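PDB 7CPX: lovastatin nonaketide synthase, polyketide synthase component, which builds the dihydromonacolin L chain of lovastatin from nine malonyl-CoA units, using S-adenosylmethionine and NADPH, with LovC as its partner enzyme. Local coordinates for residues G387-N392 with P412-W418; L33-R38 with A361-V365; Q1976-A1981 with L2094-L2099. The protein carries 2 engineered substitutions. One frame throughout, in Å; residues are numbered along the deposited sequence.

Contact 1 of 3, residues G387-N392 with P412-W418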
loop_
_atom_site.group_PDB
_atom_site.type_symbol
_atom_site.label_atom_id
_atom_site.label_comp_id
_atom_site.label_asym_id
_atom_site.label_seq_id
_atom_site.Cartn_x
_atom_site.Cartn_y
_atom_site.Cartn_z
ATOM N N GLY A 387 19.881 55.599 6.964
ATOM C CA GLY A 387 19.614 56.339 8.179
ATOM C C GLY A 387 18.224 56.152 8.734
ATOM O O GLY A 387 17.744 57.010 9.477
ATOM N N VAL A 388 17.561 55.052 8.390
ATOM C CA VAL A 388 16.213 54.756 8.859
ATOM C C VAL A 388 16.261 53.458 9.647
ATOM O O VAL A 388 16.780 52.447 9.157
ATOM C CB VAL A 388 15.216 54.646 7.691
ATOM C CG1 VAL A 388 13.847 54.224 8.200
ATOM C CG2 VAL A 388 15.130 55.964 6.939
ATOM N N ILE A 389 15.722 53.485 10.860
ATOM C CA ILE A 389 15.618 52.282 11.681
ATOM C C ILE A 389 14.317 51.579 11.313
ATOM O O ILE A 389 13.236 52.041 11.705
ATOM C CB ILE A 389 15.683 52.619 13.179
ATOM C CG1 ILE A 389 17.103 53.061 13.544
ATOM C CG2 ILE A 389 15.253 51.417 14.007
ATOM C CD1 ILE A 389 17.303 53.394 15.006
ATOM N N PRO A 390 14.364 50.474 10.570
ATOM C CA PRO A 390 13.124 49.842 10.139
ATOM C C PRO A 390 12.340 49.326 11.328
ATOM O O PRO A 390 12.924 48.935 12.356
ATOM C CB PRO A 390 13.606 48.696 9.237
ATOM C CG PRO A 390 14.994 48.428 9.676
ATOM C CD PRO A 390 15.548 49.748 10.084
ATOM N N PRO A 391 11.017 49.305 11.235
ATOM C CA PRO A 391 10.189 48.842 12.351
ATOM C C PRO A 391 10.086 47.321 12.375
ATOM O O PRO A 391 10.666 46.616 11.552
ATOM C CB PRO A 391 8.835 49.488 12.063
ATOM C CG PRO A 391 8.783 49.562 10.581
ATOM C CD PRO A 391 10.194 49.810 10.122
ATOM N N ASN A 392 9.329 46.826 13.350
ATOM C CA ASN A 392 9.016 45.411 13.480
ATOM C C ASN A 392 7.512 45.238 13.356
ATOM O O ASN A 392 6.746 45.869 14.092
ATOM C CB ASN A 392 9.514 44.859 14.815
ATOM C CG ASN A 392 11.015 44.968 14.962
ATOM O OD1 ASN A 392 11.732 43.970 14.912
ATOM N ND2 ASN A 392 11.501 46.192 15.128
ATOM N N PRO A 412 11.370 49.240 17.461
ATOM C CA PRO A 412 10.678 50.259 16.658
ATOM C C PRO A 412 9.420 49.693 16.017
ATOM O O PRO A 412 9.472 48.707 15.280
ATOM C CB PRO A 412 11.723 50.650 15.608
ATOM C CG PRO A 412 12.559 49.432 15.460
ATOM C CD PRO A 412 12.628 48.811 16.825
ATOM N N THR A 413 8.284 50.322 16.307
ATOM C CA THR A 413 7.028 50.009 15.643
ATOM C C THR A 413 6.777 50.898 14.433
ATOM O O THR A 413 5.768 50.715 13.745
ATOM C CB THR A 413 5.861 50.141 16.626
ATOM O OG1 THR A 413 5.824 51.474 17.150
ATOM C CG2 THR A 413 6.012 49.151 17.771
ATOM N N GLU A 414 7.667 51.850 14.165
ATOM C CA GLU A 414 7.532 52.762 13.042
ATOM C C GLU A 414 8.905 52.993 12.431
ATOM O O GLU A 414 9.936 52.766 13.069
ATOM C CB GLU A 414 6.917 54.100 13.472
ATOM C CG GLU A 414 5.604 53.967 14.221
ATOM C CD GLU A 414 5.062 55.305 14.680
ATOM O OE1 GLU A 414 5.719 56.335 14.419
ATOM O OE2 GLU A 414 3.980 55.328 15.304
ATOM N N ALA A 415 8.912 53.451 11.184
ATOM C CA ALA A 415 10.164 53.757 10.499
ATOM C C ALA A 415 10.766 54.989 11.158
ATOM O O ALA A 415 10.375 56.122 10.870
ATOM C CB ALA A 415 9.923 53.982 9.012
ATOM N N THR A 416 11.726 54.765 12.047
ATOM C CA THR A 416 12.284 55.814 12.885
ATOM C C THR A 416 13.593 56.321 12.300
ATOM O O THR A 416 14.447 55.534 11.882
ATOM C CB THR A 416 12.518 55.302 14.307
ATOM O OG1 THR A 416 11.306 54.736 14.820
ATOM C CG2 THR A 416 12.970 56.432 15.214
ATOM N N GLN A 417 13.743 57.642 12.275
ATOM C CA GLN A 417 14.991 58.242 11.832
ATOM C C GLN A 417 16.116 57.874 12.791
ATOM O O GLN A 417 15.899 57.659 13.987
ATOM C CB GLN A 417 14.850 59.759 11.738
ATOM C CG GLN A 417 16.083 60.464 11.200
ATOM C CD GLN A 417 15.871 61.954 11.026
ATOM O OE1 GLN A 417 14.793 62.476 11.304
ATOM N NE2 GLN A 417 16.904 62.647 10.561
ATOM N N TRP A 418 17.326 57.801 12.256
ATOM C CA TRP A 418 18.449 57.345 13.055
ATOM C C TRP A 418 18.697 58.314 14.211
ATOM O O TRP A 418 18.581 59.533 14.034
ATOM C CB TRP A 418 19.707 57.222 12.197
ATOM C CG TRP A 418 20.644 56.168 12.680
ATOM C CD1 TRP A 418 21.686 56.328 13.541
ATOM C CD2 TRP A 418 20.622 54.780 12.332
ATOM N NE1 TRP A 418 22.319 55.128 13.749
ATOM C CE2 TRP A 418 21.683 54.161 13.017
ATOM C CE3 TRP A 418 19.810 54.003 11.504
ATOM C CZ2 TRP A 418 21.952 52.801 12.901
ATOM C CZ3 TRP A 418 20.077 52.655 11.390
ATOM C CH2 TRP A 418 21.139 52.067 12.084
#

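Contact 2 of 3, residues L33-R38 with A361-V365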
loop_
_atom_site.group_PDB
_atom_site.type_symbol
_atom_site.label_atom_id
_atom_site.label_comp_id
_atom_site.label_asym_id
_atom_site.label_seq_id
_atom_site.Cartn_x
_atom_site.Cartn_y
_atom_site.Cartn_z
ATOM N N LEU A 33 10.209 46.844 1.818
ATOM C CA LEU A 33 9.414 45.993 2.695
ATOM C C LEU A 33 9.809 46.194 4.152
ATOM O O LEU A 33 8.948 46.347 5.026
ATOM C CB LEU A 33 9.588 44.530 2.287
ATOM C CG LEU A 33 9.050 43.470 3.250
ATOM C CD1 LEU A 33 7.564 43.658 3.484
ATOM C CD2 LEU A 33 9.334 42.081 2.710
ATOM N N LEU A 34 11.112 46.204 4.432
ATOM C CA LEU A 34 11.568 46.284 5.815
ATOM C C LEU A 34 11.173 47.607 6.457
ATOM O O LEU A 34 10.689 47.629 7.594
ATOM C CB LEU A 34 13.080 46.083 5.881
ATOM C CG LEU A 34 13.562 44.671 5.540
ATOM C CD1 LEU A 34 15.074 44.632 5.426
ATOM C CD2 LEU A 34 13.088 43.673 6.581
ATOM N N GLN A 35 11.370 48.722 5.751
ATOM C CA GLN A 35 10.997 50.016 6.308
ATOM C C GLN A 35 9.496 50.263 6.246
ATOM O O GLN A 35 8.992 51.122 6.978
ATOM C CB GLN A 35 11.737 51.143 5.584
ATOM C CG GLN A 35 11.287 51.382 4.155
ATOM C CD GLN A 35 12.092 52.469 3.476
ATOM O OE1 GLN A 35 12.850 53.191 4.124
ATOM N NE2 GLN A 35 11.934 52.592 2.164
ATOM N N HIS A 36 8.778 49.537 5.394
ATOM C CA HIS A 36 7.323 49.634 5.279
ATOM C C HIS A 36 6.748 48.225 5.307
ATOM O O HIS A 36 6.255 47.715 4.293
ATOM C CB HIS A 36 6.923 50.377 4.005
ATOM C CG HIS A 36 7.423 51.786 3.952
ATOM N ND1 HIS A 36 7.552 52.569 5.079
ATOM C CD2 HIS A 36 7.838 52.549 2.914
ATOM C CE1 HIS A 36 8.017 53.757 4.735
ATOM N NE2 HIS A 36 8.200 53.771 3.427
ATOM N N PRO A 37 6.795 47.566 6.460
ATOM C CA PRO A 37 6.417 46.151 6.520
ATOM C C PRO A 37 4.940 45.928 6.243
ATOM O O PRO A 37 4.094 46.793 6.480
ATOM C CB PRO A 37 6.782 45.747 7.951
ATOM C CG PRO A 37 6.740 47.015 8.722
ATOM C CD PRO A 37 7.202 48.084 7.777
ATOM N N ARG A 38 4.646 44.738 5.728
ATOM C CA ARG A 38 3.288 44.302 5.452
ATOM C C ARG A 38 3.159 42.844 5.869
ATOM O O ARG A 38 4.154 42.151 6.098
ATOM C CB ARG A 38 2.932 44.484 3.971
ATOM C CG ARG A 38 3.997 43.972 3.015
ATOM C CD ARG A 38 3.585 44.164 1.566
ATOM N NE ARG A 38 4.643 43.780 0.640
ATOM C CZ ARG A 38 5.635 44.576 0.261
ATOM N NH1 ARG A 38 5.742 45.815 0.715
ATOM N NH2 ARG A 38 6.544 44.117 -0.593
ATOM N N ALA A 361 14.588 41.449 11.535
ATOM C CA ALA A 361 13.949 41.352 10.230
ATOM C C ALA A 361 12.970 40.194 10.168
ATOM O O ALA A 361 12.048 40.214 9.346
ATOM C CB ALA A 361 15.006 41.190 9.138
ATOM N N LYS A 362 13.145 39.190 11.026
ATOM C CA LYS A 362 12.302 38.007 11.001
ATOM C C LYS A 362 10.864 38.308 11.397
ATOM O O LYS A 362 9.992 37.459 11.187
ATOM C CB LYS A 362 12.898 36.942 11.921
ATOM C CG LYS A 362 14.352 36.627 11.595
ATOM C CD LYS A 362 15.023 35.825 12.686
ATOM C CE LYS A 362 16.509 36.143 12.754
ATOM N NZ LYS A 362 16.782 37.535 13.208
ATOM N N THR A 363 10.598 39.484 11.966
ATOM C CA THR A 363 9.219 39.892 12.198
ATOM C C THR A 363 8.529 40.271 10.897
ATOM O O THR A 363 7.297 40.220 10.810
ATOM C CB THR A 363 9.170 41.068 13.172
ATOM O OG1 THR A 363 9.882 42.181 12.618
ATOM C CG2 THR A 363 9.789 40.688 14.504
ATOM N N VAL A 364 9.299 40.654 9.885
ATOM C CA VAL A 364 8.760 41.122 8.614
ATOM C C VAL A 364 8.869 40.056 7.535
ATOM O O VAL A 364 7.901 39.775 6.829
ATOM C CB VAL A 364 9.473 42.423 8.183
ATOM C CG1 VAL A 364 8.894 42.934 6.876
ATOM C CG2 VAL A 364 9.360 43.477 9.270
ATOM N N VAL A 365 10.051 39.458 7.385
ATOM C CA VAL A 365 10.285 38.436 6.372
ATOM C C VAL A 365 10.317 37.037 6.974
ATOM O O VAL A 365 10.559 36.063 6.256
ATOM C CB VAL A 365 11.580 38.714 5.592
ATOM C CG1 VAL A 365 11.527 40.088 4.951
ATOM C CG2 VAL A 365 12.788 38.588 6.502
#

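Contact 3 of 3, residues Q1976-A1981 with L2094-L2099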
loop_
_atom_site.group_PDB
_atom_site.type_symbol
_atom_site.label_atom_id
_atom_site.label_comp_id
_atom_site.label_asym_id
_atom_site.label_seq_id
_atom_site.Cartn_x
_atom_site.Cartn_y
_atom_site.Cartn_z
ATOM N N GLN A 1976 -20.522 -46.221 -9.253
ATOM C CA GLN A 1976 -21.157 -47.470 -9.666
ATOM C C GLN A 1976 -22.617 -47.510 -9.234
ATOM O O GLN A 1976 -23.499 -47.894 -10.015
ATOM C CB GLN A 1976 -20.395 -48.661 -9.085
ATOM C CG GLN A 1976 -21.048 -50.008 -9.357
ATOM C CD GLN A 1976 -20.223 -51.169 -8.840
ATOM O OE1 GLN A 1976 -19.093 -50.989 -8.386
ATOM N NE2 GLN A 1976 -20.785 -52.369 -8.905
ATOM N N MET A 1977 -22.894 -47.109 -7.994
ATOM C CA MET A 1977 -24.261 -47.176 -7.495
ATOM C C MET A 1977 -25.151 -46.133 -8.159
ATOM O O MET A 1977 -26.345 -46.378 -8.355
ATOM C CB MET A 1977 -24.261 -47.013 -5.979
ATOM C CG MET A 1977 -23.474 -48.095 -5.248
ATOM S SD MET A 1977 -24.024 -49.768 -5.632
ATOM C CE MET A 1977 -23.134 -50.704 -4.392
ATOM N N LEU A 1978 -24.595 -44.976 -8.521
ATOM C CA LEU A 1978 -25.350 -43.991 -9.284
ATOM C C LEU A 1978 -25.702 -44.526 -10.663
ATOM O O LEU A 1978 -26.814 -44.309 -11.152
ATOM C CB LEU A 1978 -24.545 -42.699 -9.407
ATOM C CG LEU A 1978 -24.473 -41.830 -8.153
ATOM C CD1 LEU A 1978 -23.283 -40.892 -8.224
ATOM C CD2 LEU A 1978 -25.759 -41.042 -7.988
ATOM N N LEU A 1979 -24.763 -45.220 -11.309
ATOM C CA LEU A 1979 -25.079 -45.844 -12.588
ATOM C C LEU A 1979 -26.188 -46.875 -12.428
ATOM O O LEU A 1979 -27.119 -46.934 -13.243
ATOM C CB LEU A 1979 -23.829 -46.490 -13.183
ATOM C CG LEU A 1979 -22.764 -45.517 -13.690
ATOM C CD1 LEU A 1979 -21.496 -46.260 -14.073
ATOM C CD2 LEU A 1979 -23.288 -44.709 -14.868
ATOM N N HIS A 1980 -26.111 -47.692 -11.375
ATOM C CA HIS A 1980 -27.162 -48.678 -11.134
ATOM C C HIS A 1980 -28.512 -48.004 -10.915
ATOM O O HIS A 1980 -29.534 -48.444 -11.458
ATOM C CB HIS A 1980 -26.799 -49.543 -9.928
ATOM C CG HIS A 1980 -25.658 -50.478 -10.177
ATOM N ND1 HIS A 1980 -25.339 -50.944 -11.433
ATOM C CD2 HIS A 1980 -24.759 -51.033 -9.330
ATOM C CE1 HIS A 1980 -24.294 -51.748 -11.350
ATOM N NE2 HIS A 1980 -23.923 -51.819 -10.084
ATOM N N ALA A 1981 -28.537 -46.936 -10.115
ATOM C CA ALA A 1981 -29.789 -46.244 -9.836
ATOM C C ALA A 1981 -30.354 -45.602 -11.094
ATOM O O ALA A 1981 -31.569 -45.625 -11.320
ATOM C CB ALA A 1981 -29.576 -45.192 -8.749
ATOM N N LEU A 2094 -30.430 -51.702 -4.426
ATOM C CA LEU A 2094 -29.385 -51.129 -5.266
ATOM C C LEU A 2094 -28.004 -51.410 -4.690
ATOM O O LEU A 2094 -27.057 -51.692 -5.433
ATOM C CB LEU A 2094 -29.598 -49.626 -5.422
ATOM C CG LEU A 2094 -30.818 -49.147 -6.201
ATOM C CD1 LEU A 2094 -30.934 -47.637 -6.089
ATOM C CD2 LEU A 2094 -30.722 -49.568 -7.656
ATOM N N ALA A 2095 -27.867 -51.334 -3.364
ATOM C CA ALA A 2095 -26.580 -51.617 -2.740
ATOM C C ALA A 2095 -26.144 -53.046 -3.032
ATOM O O ALA A 2095 -24.971 -53.306 -3.321
ATOM C CB ALA A 2095 -26.662 -51.376 -1.233
ATOM N N ARG A 2096 -27.090 -53.984 -2.978
ATOM C CA ARG A 2096 -26.788 -55.379 -3.264
ATOM C C ARG A 2096 -26.330 -55.582 -4.701
ATOM O O ARG A 2096 -25.776 -56.639 -5.020
ATOM C CB ARG A 2096 -28.011 -56.239 -2.952
ATOM C CG ARG A 2096 -28.187 -56.478 -1.460
ATOM C CD ARG A 2096 -29.614 -56.827 -1.084
ATOM N NE ARG A 2096 -29.722 -57.165 0.330
ATOM C CZ ARG A 2096 -30.865 -57.334 0.980
ATOM N NH1 ARG A 2096 -32.033 -57.185 0.378
ATOM N NH2 ARG A 2096 -30.835 -57.661 2.269
ATOM N N GLN A 2097 -26.547 -54.595 -5.573
ATOM C CA GLN A 2097 -26.043 -54.688 -6.937
ATOM C C GLN A 2097 -24.541 -54.440 -7.020
ATOM O O GLN A 2097 -23.927 -54.795 -8.031
ATOM C CB GLN A 2097 -26.771 -53.691 -7.841
ATOM C CG GLN A 2097 -28.277 -53.886 -7.903
ATOM C CD GLN A 2097 -28.932 -53.013 -8.957
ATOM O OE1 GLN A 2097 -28.252 -52.377 -9.762
ATOM N NE2 GLN A 2097 -30.259 -52.979 -8.957
ATOM N N GLY A 2098 -23.938 -53.842 -5.992
ATOM C CA GLY A 2098 -22.535 -53.479 -6.064
ATOM C C GLY A 2098 -21.749 -53.636 -4.776
ATOM O O GLY A 2098 -20.692 -53.017 -4.620
ATOM N N LEU A 2099 -22.243 -54.448 -3.844
ATOM C CA LEU A 2099 -21.509 -54.679 -2.602
ATOM C C LEU A 2099 -20.093 -55.195 -2.829
ATOM O O LEU A 2099 -19.174 -54.710 -2.147
ATOM C CB LEU A 2099 -22.278 -55.662 -1.709
ATOM C CG LEU A 2099 -23.713 -55.277 -1.357
ATOM C CD1 LEU A 2099 -24.398 -56.396 -0.586
ATOM C CD2 LEU A 2099 -23.763 -53.979 -0.571
#

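Contact 1 of 3, residues G387-N392 with P412-W418
Ile389 reaches Trp418 with one branch and Pro412 with the other. Its CB starts beside the backbone of the partner strand, 3.4 Å from the carbonyl O of Thr416. From there CG1 (chi1 -71°, beside the backbone N) meets CE3 of Trp418 at 3.5 Å, and the extended CD1 lies over one face of the indole. The other branch ends at CG2, 3.6 Å from CG of Pro412. A beta-branched residue suits this place, since two arms leave CB and serve two neighbours. Phe316 and Phe357, from strands 316-318 and 356-358, also border Ile389. The backbones form a two-stranded antiparallel sheet within the thiolase-type ketosynthase fold: Ile389 and Thr416 are a hydrogen-bonded pair, Val388 and Gln417 a non-hydrogen-bonded one. Ile389 N donates to Thr416 O, and Thr416 N to Ile389 O at 3.1 Å. Gly387, which leaves helix 369-386 with positive phi, a conformation glycine adopts readily, receives Trp418 N on its O at 2.9 Å. The tryptophan ring has Val388 O in plane at its edge, while its NE1 bonds Gln315. Pro390 and Pro391 have no N-H to offer, and the regular pairing stops there. Beyond them Pro412 O takes two donors from one residue: Asn392 N at 2.7 Å and Asn392 ND2 at 3.2 Å, the oxygen lying within 1° of the amide plane. Backbone N and side-chain ND2 of the asparagine thus close a small ring through Pro412 O, leaving OD1 for weak bonds to Ser360 N and Thr363 OG1.

Contact 2 of 3, residues L33-R38 with A361-V365
The carbonyl O of Ala361, a residue whose methyl touches Leu34, is gripped twice from its own segment: by Val364 N at 2.8 Å and by Val365 N at 2.9 Å. This double acceptance folds 361-365 into a tight turn and sets both valines against the end of helix 27-35. Val364 is the centre of the meeting. With CG1 opposite its backbone N (chi1 -179°), the valine sends that methyl between Leu33 and Pro37, while CB of Pro37 sits 3.7 Å from Val364 CG2. Leu33 and Val364 point past one another, with CG and the methyl CD1 of Leu33 both 3.7 Å from Val364 CG1. That same CD1 also lies over the centre of one face of the Arg38 guanidinium, whose NH2 bonds Gly22 O, and CD2 of Leu33 leans on Val365 CG1 at 3.7 Å. Leu34 comes in with CD2, 4.0 Å from Ala361 CB and near Val364 CB; a small alanine leaves room for that methyl. Pro37 is well placed just past the helix end, where its ring adds an apolar surface and needs no N-H partner. The turn lies between strand 356-358 and helix 369-386, two residues before His367, predicted to be an active-site histidine of the ketosynthase. Lys362 turns the other way, its NZ bonded to His320 O and Ser360 OG. No hydrogen bond joins the two segments: the turn satisfies its own carbonyl, and fit between branched aliphatic groups, with no directional bond, holds it to the helix.

Contact 3 of 3, residues Q1976-A1981 with L2094-L2099
Met1977 leaves its backbone with CG anti to the carbonyl carbon (chi1 -61°) and then bends at chi2 (-56°), which carries its thioether over Gly2098. The terminal CE reaches 3.3 Å from the glycine CA, while SD passes 3.6 Å from Leu2094 O. A flexible, unbranched methionine suits such a bent path, and glycine, lacking CB, presents bare backbone to it. One helical turn on, the ring of His1980 lies next to Gln2097, its CD2 near Gln2097 CB. The two side chains lie alongside one another pointing opposite ways, the imidazole turned 58° from the amide. Gln2097 OE1 lies 3.2 Å from His1980 CB, and no hydrogen bond joins the pair; NE2 of this glutamine instead bonds Glu1984. Gln1976, extended, brings its NE2 to 3.5 Å from Gly2098 CA and makes a weak bond to His1980 NE2 that may help to orient the ring. At the far end the methyl of Ala1981 meets Leu2094 CD1 at 3.9 Å, small against branched. Behind, Met1977 and Leu2094 both rest on Leu1943 of helix 1935-1953. Helix 1972-1985 links the neighbouring parallel strands 1964-1968 and 1988-1993, a beta-alpha-beta crossover in a five-stranded sheet of order 3-2-1-4-5. Sheet and crossover are consistent with a Rossmann-like fold, probably of the inactive enoylreductase-like domain, against which helix 2085-2095 and its following turn pack.

Contacts 1 and 2 are neighbours in the ketosynthase domain, their centres 11 Å apart, and they touch where Pro391 packs on Pro37 and on the backbone O of Leu34. Helix 369-386 connects them: segment 361-365 precedes it and 387-392 follows it. Along the chain contact 2 closes before contact 1 opens; it joins helix 27-35 to the late part of the domain, near the predicted catalytic histidines. Contact 3 comes more than 1500 residues later, in another domain, with its centre 111 Å from contact 1 and 101 Å from contact 2, across the chain's centre. Such spacing reflects a megasynthase of separately folded domains.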